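Local coordinates for protein inactive glucansucrase (Lactobacillus reuteri, PDB 5JBD) that is an inactive glucansucrase of glycosyl hydrolase family 70 that carries a bound calcium ion, at residues A[188-200]-A[836-848]. Numbering follows the deposited sequence.
Sequences TIDSDQVIFVNNN and WSAKYQNGTSLQN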
# COMPACT_ATOMS: atom_id res chain seq x y z
N THR A 188 1.23 5.71 -8.63
CA THR A 188 -0.19 6.08 -8.60
C THR A 188 -0.34 7.59 -8.77
O THR A 188 0.64 8.33 -8.59
CB THR A 188 -0.87 5.61 -7.29
OG1 THR A 188 -0.32 6.32 -6.17
CG2 THR A 188 -0.64 4.12 -7.07
N ILE A 189 -1.54 8.03 -9.15
CA ILE A 189 -1.82 9.45 -9.35
C ILE A 189 -2.78 9.89 -8.25
O ILE A 189 -3.99 9.62 -8.31
CB ILE A 189 -2.41 9.75 -10.76
CG1 ILE A 189 -1.45 9.26 -11.86
CG2 ILE A 189 -2.67 11.25 -10.92
CD1 ILE A 189 -1.74 7.86 -12.35
N ASP A 190 -2.23 10.61 -7.27
CA ASP A 190 -2.94 10.97 -6.03
C ASP A 190 -4.28 11.62 -6.28
O ASP A 190 -5.29 11.22 -5.70
CB ASP A 190 -2.11 11.95 -5.20
CG ASP A 190 -0.85 11.35 -4.65
OD1 ASP A 190 -0.80 10.12 -4.46
OD2 ASP A 190 0.08 12.13 -4.36
N SER A 191 -4.29 12.62 -7.15
CA SER A 191 -5.49 13.40 -7.36
C SER A 191 -6.35 12.94 -8.59
O SER A 191 -7.15 13.71 -9.12
CB SER A 191 -5.11 14.88 -7.29
OG SER A 191 -4.77 15.16 -5.91
N ASP A 192 -6.22 11.66 -8.96
CA ASP A 192 -7.18 10.98 -9.88
C ASP A 192 -8.25 10.27 -9.05
O ASP A 192 -8.17 9.06 -8.82
CB ASP A 192 -6.45 10.01 -10.83
CG ASP A 192 -5.93 10.69 -12.09
OD1 ASP A 192 -6.06 11.93 -12.24
OD2 ASP A 192 -5.38 9.96 -12.95
N GLN A 193 -9.23 11.04 -8.60
CA GLN A 193 -10.22 10.58 -7.64
C GLN A 193 -11.59 11.11 -7.96
O GLN A 193 -11.77 12.18 -8.54
CB GLN A 193 -9.91 11.06 -6.22
CG GLN A 193 -8.52 10.77 -5.68
CD GLN A 193 -8.29 9.32 -5.32
OE1 GLN A 193 -9.24 8.53 -5.16
NE2 GLN A 193 -7.03 8.96 -5.18
N VAL A 194 -12.57 10.35 -7.47
CA VAL A 194 -13.93 10.76 -7.44
C VAL A 194 -14.45 10.46 -6.02
O VAL A 194 -14.10 9.45 -5.42
CB VAL A 194 -14.62 9.98 -8.59
CG1 VAL A 194 -15.67 9.00 -8.12
CG2 VAL A 194 -15.03 10.91 -9.73
N ILE A 195 -15.27 11.35 -5.47
CA ILE A 195 -15.96 11.07 -4.19
C ILE A 195 -17.39 10.59 -4.43
O ILE A 195 -18.00 10.95 -5.43
CB ILE A 195 -16.01 12.28 -3.23
CG1 ILE A 195 -16.71 13.50 -3.86
CG2 ILE A 195 -14.60 12.65 -2.77
CD1 ILE A 195 -16.90 14.67 -2.89
N PHE A 196 -17.91 9.79 -3.50
CA PHE A 196 -19.32 9.37 -3.51
C PHE A 196 -20.12 10.34 -2.64
O PHE A 196 -19.78 10.55 -1.46
CB PHE A 196 -19.48 7.95 -2.96
CG PHE A 196 -18.69 6.90 -3.69
CD1 PHE A 196 -18.32 7.05 -5.02
CD2 PHE A 196 -18.33 5.74 -3.04
CE1 PHE A 196 -17.61 6.06 -5.67
CE2 PHE A 196 -17.62 4.74 -3.69
CZ PHE A 196 -17.25 4.90 -5.01
N VAL A 197 -21.16 10.93 -3.23
CA VAL A 197 -22.00 11.92 -2.54
C VAL A 197 -23.44 11.46 -2.46
O VAL A 197 -23.86 10.58 -3.21
CB VAL A 197 -21.94 13.33 -3.19
CG1 VAL A 197 -20.50 13.83 -3.30
CG2 VAL A 197 -22.66 13.38 -4.54
N ASN A 198 -24.18 12.08 -1.54
CA ASN A 198 -25.58 11.75 -1.32
C ASN A 198 -26.45 12.25 -2.47
O ASN A 198 -26.19 13.31 -3.05
CB ASN A 198 -26.10 12.33 0.01
CG ASN A 198 -25.54 11.61 1.22
OD1 ASN A 198 -24.86 10.59 1.11
ND2 ASN A 198 -25.82 12.14 2.41
N ASN A 199 -27.46 11.47 -2.80
CA ASN A 199 -28.38 11.82 -3.87
C ASN A 199 -29.71 11.08 -3.70
O ASN A 199 -29.86 9.93 -4.15
CB ASN A 199 -27.77 11.54 -5.25
CG ASN A 199 -28.69 11.95 -6.39
OD1 ASN A 199 -29.70 12.62 -6.17
ND2 ASN A 199 -28.35 11.53 -7.60
N ASN A 200 -30.65 11.75 -3.04
CA ASN A 200 -31.99 11.24 -2.87
C ASN A 200 -32.99 12.13 -3.64
O ASN A 200 -34.10 12.36 -3.17
CB ASN A 200 -32.34 11.17 -1.37
CG ASN A 200 -33.62 10.37 -1.09
OD1 ASN A 200 -33.99 9.46 -1.83
ND2 ASN A 200 -34.30 10.73 -0.00
N TRP A 836 -19.25 -5.53 1.15
CA TRP A 836 -18.90 -4.11 0.98
C TRP A 836 -19.73 -3.52 -0.16
O TRP A 836 -20.02 -4.20 -1.14
CB TRP A 836 -17.39 -3.91 0.71
CG TRP A 836 -16.54 -4.35 1.86
CD1 TRP A 836 -15.92 -5.56 2.02
CD2 TRP A 836 -16.24 -3.60 3.04
NE1 TRP A 836 -15.27 -5.61 3.22
CE2 TRP A 836 -15.44 -4.42 3.87
CE3 TRP A 836 -16.58 -2.31 3.48
CZ2 TRP A 836 -14.96 -3.98 5.12
CZ3 TRP A 836 -16.10 -1.87 4.72
CH2 TRP A 836 -15.31 -2.71 5.53
N SER A 837 -20.10 -2.25 -0.02
CA SER A 837 -20.74 -1.49 -1.09
C SER A 837 -20.48 0.00 -0.83
O SER A 837 -19.83 0.35 0.16
CB SER A 837 -22.24 -1.81 -1.15
OG SER A 837 -22.94 -1.24 -0.06
N ALA A 838 -20.98 0.87 -1.72
CA ALA A 838 -20.63 2.30 -1.72
C ALA A 838 -20.99 3.03 -0.44
O ALA A 838 -20.29 3.98 -0.04
CB ALA A 838 -21.25 3.00 -2.91
N LYS A 839 -22.07 2.61 0.23
CA LYS A 839 -22.49 3.26 1.47
C LYS A 839 -21.41 3.23 2.56
O LYS A 839 -21.44 4.08 3.44
CB LYS A 839 -23.80 2.68 1.99
CG LYS A 839 -23.73 1.28 2.58
CD LYS A 839 -25.14 0.81 2.93
CE LYS A 839 -25.12 -0.54 3.63
NZ LYS A 839 -26.49 -1.09 3.81
N TYR A 840 -20.46 2.29 2.47
CA TYR A 840 -19.33 2.20 3.40
C TYR A 840 -18.01 2.78 2.85
O TYR A 840 -16.93 2.53 3.43
CB TYR A 840 -19.10 0.73 3.80
CG TYR A 840 -20.23 0.10 4.57
CD1 TYR A 840 -20.78 0.75 5.69
CD2 TYR A 840 -20.76 -1.14 4.21
CE1 TYR A 840 -21.81 0.18 6.40
CE2 TYR A 840 -21.80 -1.72 4.92
CZ TYR A 840 -22.32 -1.06 6.02
OH TYR A 840 -23.35 -1.61 6.74
N GLN A 841 -18.09 3.57 1.77
CA GLN A 841 -16.91 4.06 1.04
C GLN A 841 -16.99 5.57 0.81
O GLN A 841 -18.08 6.12 0.61
CB GLN A 841 -16.81 3.33 -0.32
CG GLN A 841 -16.60 1.84 -0.16
CD GLN A 841 -16.72 1.06 -1.47
OE1 GLN A 841 -16.49 1.59 -2.56
NE2 GLN A 841 -17.05 -0.21 -1.35
N ASN A 842 -15.82 6.22 0.84
CA ASN A 842 -15.70 7.66 0.60
C ASN A 842 -15.65 8.00 -0.87
O ASN A 842 -16.11 9.07 -1.27
CB ASN A 842 -14.41 8.22 1.24
CG ASN A 842 -14.45 8.27 2.76
OD1 ASN A 842 -13.42 8.06 3.43
ND2 ASN A 842 -15.60 8.58 3.31
N GLY A 843 -15.10 7.09 -1.68
CA GLY A 843 -14.90 7.35 -3.10
C GLY A 843 -13.97 6.33 -3.69
O GLY A 843 -13.70 5.30 -3.06
N THR A 844 -13.51 6.59 -4.90
CA THR A 844 -12.58 5.69 -5.58
C THR A 844 -11.65 6.48 -6.46
O THR A 844 -12.02 7.56 -6.94
CB THR A 844 -13.32 4.62 -6.44
OG1 THR A 844 -12.37 3.79 -7.14
CG2 THR A 844 -14.23 5.27 -7.47
N SER A 845 -10.44 5.96 -6.67
CA SER A 845 -9.60 6.43 -7.76
C SER A 845 -10.31 6.12 -9.08
O SER A 845 -11.16 5.24 -9.15
CB SER A 845 -8.21 5.81 -7.72
OG SER A 845 -8.25 4.40 -7.60
N LEU A 846 -9.98 6.88 -10.13
CA LEU A 846 -10.67 6.75 -11.41
C LEU A 846 -10.52 5.31 -11.91
O LEU A 846 -9.43 4.75 -11.86
CB LEU A 846 -10.12 7.74 -12.44
CG LEU A 846 -10.08 9.23 -12.05
CD1 LEU A 846 -9.59 10.06 -13.23
CD2 LEU A 846 -11.42 9.73 -11.54
N GLN A 847 -11.62 4.70 -12.35
CA GLN A 847 -11.62 3.27 -12.67
C GLN A 847 -11.46 2.95 -14.16
O GLN A 847 -11.50 1.77 -14.54
CB GLN A 847 -12.87 2.61 -12.09
CG GLN A 847 -12.90 2.63 -10.57
CD GLN A 847 -13.99 1.75 -9.98
OE1 GLN A 847 -14.83 1.21 -10.70
NE2 GLN A 847 -13.99 1.61 -8.65
N ASN A 848 -11.27 3.98 -14.98
CA ASN A 848 -11.03 3.83 -16.43
C ASN A 848 -12.22 3.21 -17.19
O ASN A 848 -12.02 2.44 -18.12
CB ASN A 848 -9.74 3.02 -16.71
CG ASN A 848 -8.50 3.65 -16.10
OD1 ASN A 848 -7.72 2.98 -15.43
ND2 ASN A 848 -8.29 4.93 -16.35
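Phe196 lays one face of its ring over Gly843: the glycine CA stands 3.6 Å from the ring centroid, only 4° off the normal, a CH-pi contact made over bare backbone. The ring gets there with CG anti to its own carbonyl carbon (chi1 -58°), which swings it across to the strand 841-845. At its rim, Gln841 OE1 lies in the ring plane, 3.5 Å from Phe196 CE2, though Asn242 holds that amide; Thr844 CG2 meets CE1 obliquely and Ala838 CB meets CD2. Val764 and Thr790, from the next two strands, also touch this buried phenylalanine.

The strands 193-197 and 841-845 run antiparallel. Phe196 N gives an almost straight bond to Asn842 O (3.0 Å, 172°). Val194 and Thr844 exchange two backbone hydrogen bonds, N to O each way, and their side chains lie side by side, pointing the same way, Val194 CG1 4.1 Å from Thr844 CG2.

Further along, Leu846 N reaches Asp192 O (3.1 Å) from above the carbonyl plane, and the Leu846 side chain crosses that of Asp192 at about a right angle, CD1 lying 3.9 Å from CG. Arg766 and Ser174 hold that carboxylate. Gln193, bent at chi2, turns NE2 back to Asp190 O (2.9 Å), tying its side chain to the type I turn 189-192.

The Asn842 side chain is about 5 Å from the calcium ion bound by Glu237, Asp243, Asn287 and Asn751. Two segments 636 residues apart thus become neighbouring central strands of a six-stranded antiparallel sheet, distinct from the parallel strands of the TIM-type barrel.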